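Local coordinates for mandelate racemase / muconate lactonizing enzyme, C-terminal domain protein (PDB 4E5T) that probably catalyses a magnesium-dependent reaction begun by abstracting a proton next to a carboxylate, as in the enolase superfamily, though its own substrate is not established, at residues P321-L325 with L353-I358. Residues are numbered along the deposited sequence; the frame is centred on the assembly and turned at random.
Sequences PLVAL and LLTTPI
Pro321 meets both Leu353 and Leu354, and the contact shows how a helix start and a loop can be joined by apolar packing with no hydrogen bond passing between them. Leu353 lies across the CG-CD edge of the pyrrolidine ring, with CG of Pro321 4.0 Å from CB of Leu353, while CD1 of the leucine reaches on toward CD of the proline; the two side chains cross at about a right angle. The ring's CB turns to Leu354 and sits about equally far, 4.1 Å, from CG and CD1 of that leucine. The two methyls of Leu354 part company: CD2 goes to CD1 of Leu322, 4.0 Å away, whereas CD1 faces Pro321 and, more distantly, CD2 of Leu325. Helix 321-332 follows strand 312-313 in the TIM-barrel-like domain of the enolase fold, and 353-358 is the loop leading from helix 349-352 to strand 359-361. Phe26, from the three-stranded antiparallel sheet of the N-terminal part, touches Pro321, Leu322 and Leu353, so the packing also reaches that sheet. Further along the helix, Ala324 receives Ile358, whose extended CG1 branch (chi2 175°) ends in CD1, 3.7 Å from CB of Ala324. CG1 of the same isoleucine lies 4.3 Å from CD2 of Leu325. The polar ties lie elsewhere: within the helix, Leu325 N donates to Pro321 O in the first turn, while the loop bonds outward, the backbone of Leu353 with that of Asn378 and Thr356 O with His375 ND1.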
ATOM      1  N   PRO A 321      38.761  14.749  17.583  1.00 49.63           N
ATOM      2  CA  PRO A 321      39.525  14.071  16.537  1.00 45.01           C
ATOM      3  C   PRO A 321      39.377  12.553  16.497  1.00 43.06           C
ATOM      4  O   PRO A 321      39.485  12.014  15.406  1.00 54.57           O
ATOM      5  CB  PRO A 321      40.975  14.474  16.832  1.00 38.77           C
ATOM      6  CG  PRO A 321      40.966  14.901  18.246  1.00 48.65           C
ATOM      7  CD  PRO A 321      39.625  15.496  18.507  1.00 47.60           C
ATOM      8  N   LEU A 322      39.148  11.865  17.609  1.00 37.52           N
ATOM      9  CA  LEU A 322      38.984  10.401  17.505  1.00 39.47           C
ATOM     10  C   LEU A 322      37.724   9.938  16.733  1.00 40.10           C
ATOM     11  O   LEU A 322      37.778   8.969  15.968  1.00 42.04           O
ATOM     12  CB  LEU A 322      39.070   9.714  18.865  1.00 27.78           C
ATOM     13  CG  LEU A 322      40.422   9.155  19.277  1.00 28.81           C
ATOM     14  CD1 LEU A 322      41.511  10.204  19.243  1.00 26.50           C
ATOM     15  CD2 LEU A 322      40.274   8.659  20.677  1.00 51.26           C
ATOM     16  N   VAL A 323      36.600  10.624  16.915  1.00 25.88           N
ATOM     17  CA  VAL A 323      35.465  10.367  16.043  1.00 34.06           C
ATOM     18  C   VAL A 323      35.860  10.638  14.592  1.00 33.06           C
ATOM     19  O   VAL A 323      35.493   9.884  13.701  1.00 31.06           O
ATOM     20  CB  VAL A 323      34.180  11.126  16.480  1.00 30.55           C
ATOM     21  CG1 VAL A 323      33.105  11.067  15.418  1.00 17.93           C
ATOM     22  CG2 VAL A 323      33.638  10.525  17.756  1.00 29.47           C
ATOM     23  N   ALA A 324      36.649  11.680  14.359  1.00 36.08           N
ATOM     24  CA  ALA A 324      37.144  11.941  13.008  1.00 36.83           C
ATOM     25  C   ALA A 324      37.922  10.747  12.454  1.00 41.10           C
ATOM     26  O   ALA A 324      37.778  10.399  11.286  1.00 37.03           O
ATOM     27  CB  ALA A 324      37.994  13.186  12.981  1.00 34.17           C
ATOM     28  N   LEU A 325      38.725  10.120  13.313  1.00 51.89           N
ATOM     29  CA  LEU A 325      39.542   8.961  12.945  1.00 46.20           C
ATOM     30  C   LEU A 325      38.698   7.780  12.517  1.00 51.39           C
ATOM     31  O   LEU A 325      38.978   7.148  11.498  1.00 52.58           O
ATOM     32  CB  LEU A 325      40.434   8.531  14.106  1.00 38.80           C
ATOM     33  CG  LEU A 325      41.645   9.416  14.441  1.00 37.95           C
ATOM     34  CD1 LEU A 325      42.624   8.695  15.365  1.00 34.77           C
ATOM     35  CD2 LEU A 325      42.341   9.873  13.181  1.00 25.74           C
ATOM     36  N   LEU A 353      45.882  17.363  20.035  1.00 43.52           N
ATOM     37  CA  LEU A 353      45.356  16.130  20.653  1.00 45.06           C
ATOM     38  C   LEU A 353      45.876  14.827  20.016  1.00 36.61           C
ATOM     39  O   LEU A 353      45.859  13.770  20.635  1.00 32.92           O
ATOM     40  CB  LEU A 353      43.813  16.133  20.701  1.00 27.85           C
ATOM     41  CG  LEU A 353      43.163  16.951  21.827  1.00 38.06           C
ATOM     42  CD1 LEU A 353      41.663  17.068  21.614  1.00 46.75           C
ATOM     43  CD2 LEU A 353      43.460  16.385  23.211  1.00 27.60           C
ATOM     44  N   LEU A 354      46.341  14.911  18.782  1.00 29.94           N
ATOM     45  CA  LEU A 354      46.967  13.771  18.136  1.00 34.23           C
ATOM     46  C   LEU A 354      48.526  13.758  18.212  1.00 50.16           C
ATOM     47  O   LEU A 354      49.188  14.776  18.415  1.00 47.40           O
ATOM     48  CB  LEU A 354      46.457  13.643  16.697  1.00 32.90           C
ATOM     49  CG  LEU A 354      44.942  13.458  16.657  1.00 32.30           C
ATOM     50  CD1 LEU A 354      44.466  13.165  15.250  1.00 21.95           C
ATOM     51  CD2 LEU A 354      44.528  12.348  17.619  1.00 33.77           C
ATOM     52  N   THR A 355      49.082  12.566  18.079  1.00 46.72           N
ATOM     53  CA  THR A 355      50.504  12.328  18.151  1.00 42.31           C
ATOM     54  C   THR A 355      51.097  12.733  16.811  1.00 54.58           C
ATOM     55  O   THR A 355      52.263  13.140  16.713  1.00 56.85           O
ATOM     56  CB  THR A 355      50.725  10.829  18.426  1.00 45.01           C
ATOM     57  OG1 THR A 355      51.136  10.654  19.783  1.00 24.92           O
ATOM     58  CG2 THR A 355      51.746  10.213  17.496  1.00 57.03           C
ATOM     59  N   THR A 356      50.260  12.621  15.786  1.00 52.52           N
ATOM     60  CA  THR A 356      50.579  13.006  14.428  1.00 47.41           C
ATOM     61  C   THR A 356      49.231  13.422  13.870  1.00 54.73           C
ATOM     62  O   THR A 356      48.237  12.726  14.084  1.00 59.78           O
ATOM     63  CB  THR A 356      51.083  11.810  13.620  1.00 51.31           C
ATOM     64  OG1 THR A 356      50.133  10.738  13.711  1.00 66.47           O
ATOM     65  CG2 THR A 356      52.414  11.324  14.139  1.00 50.92           C
ATOM     66  N   PRO A 357      49.179  14.551  13.152  1.00 53.99           N
ATOM     67  CA  PRO A 357      47.891  15.187  12.842  1.00 48.77           C
ATOM     68  C   PRO A 357      47.138  14.543  11.677  1.00 51.35           C
ATOM     69  O   PRO A 357      47.738  13.831  10.877  1.00 43.37           O
ATOM     70  CB  PRO A 357      48.304  16.611  12.467  1.00 41.56           C
ATOM     71  CG  PRO A 357      49.653  16.430  11.838  1.00 40.74           C
ATOM     72  CD  PRO A 357      50.319  15.321  12.621  1.00 46.97           C
ATOM     73  N   ILE A 358      45.833  14.792  11.601  1.00 57.35           N
ATOM     74  CA  ILE A 358      45.047  14.401  10.440  1.00 52.75           C
ATOM     75  C   ILE A 358      45.560  15.180   9.230  1.00 49.36           C
ATOM     76  O   ILE A 358      45.724  16.399   9.281  1.00 52.34           O
ATOM     77  CB  ILE A 358      43.524  14.657  10.655  1.00 35.53           C
ATOM     78  CG1 ILE A 358      43.030  13.898  11.888  1.00 42.34           C
ATOM     79  CG2 ILE A 358      42.737  14.217   9.450  1.00 14.80           C
ATOM     80  CD1 ILE A 358      41.544  14.169  12.293  1.00 20.13           C
TER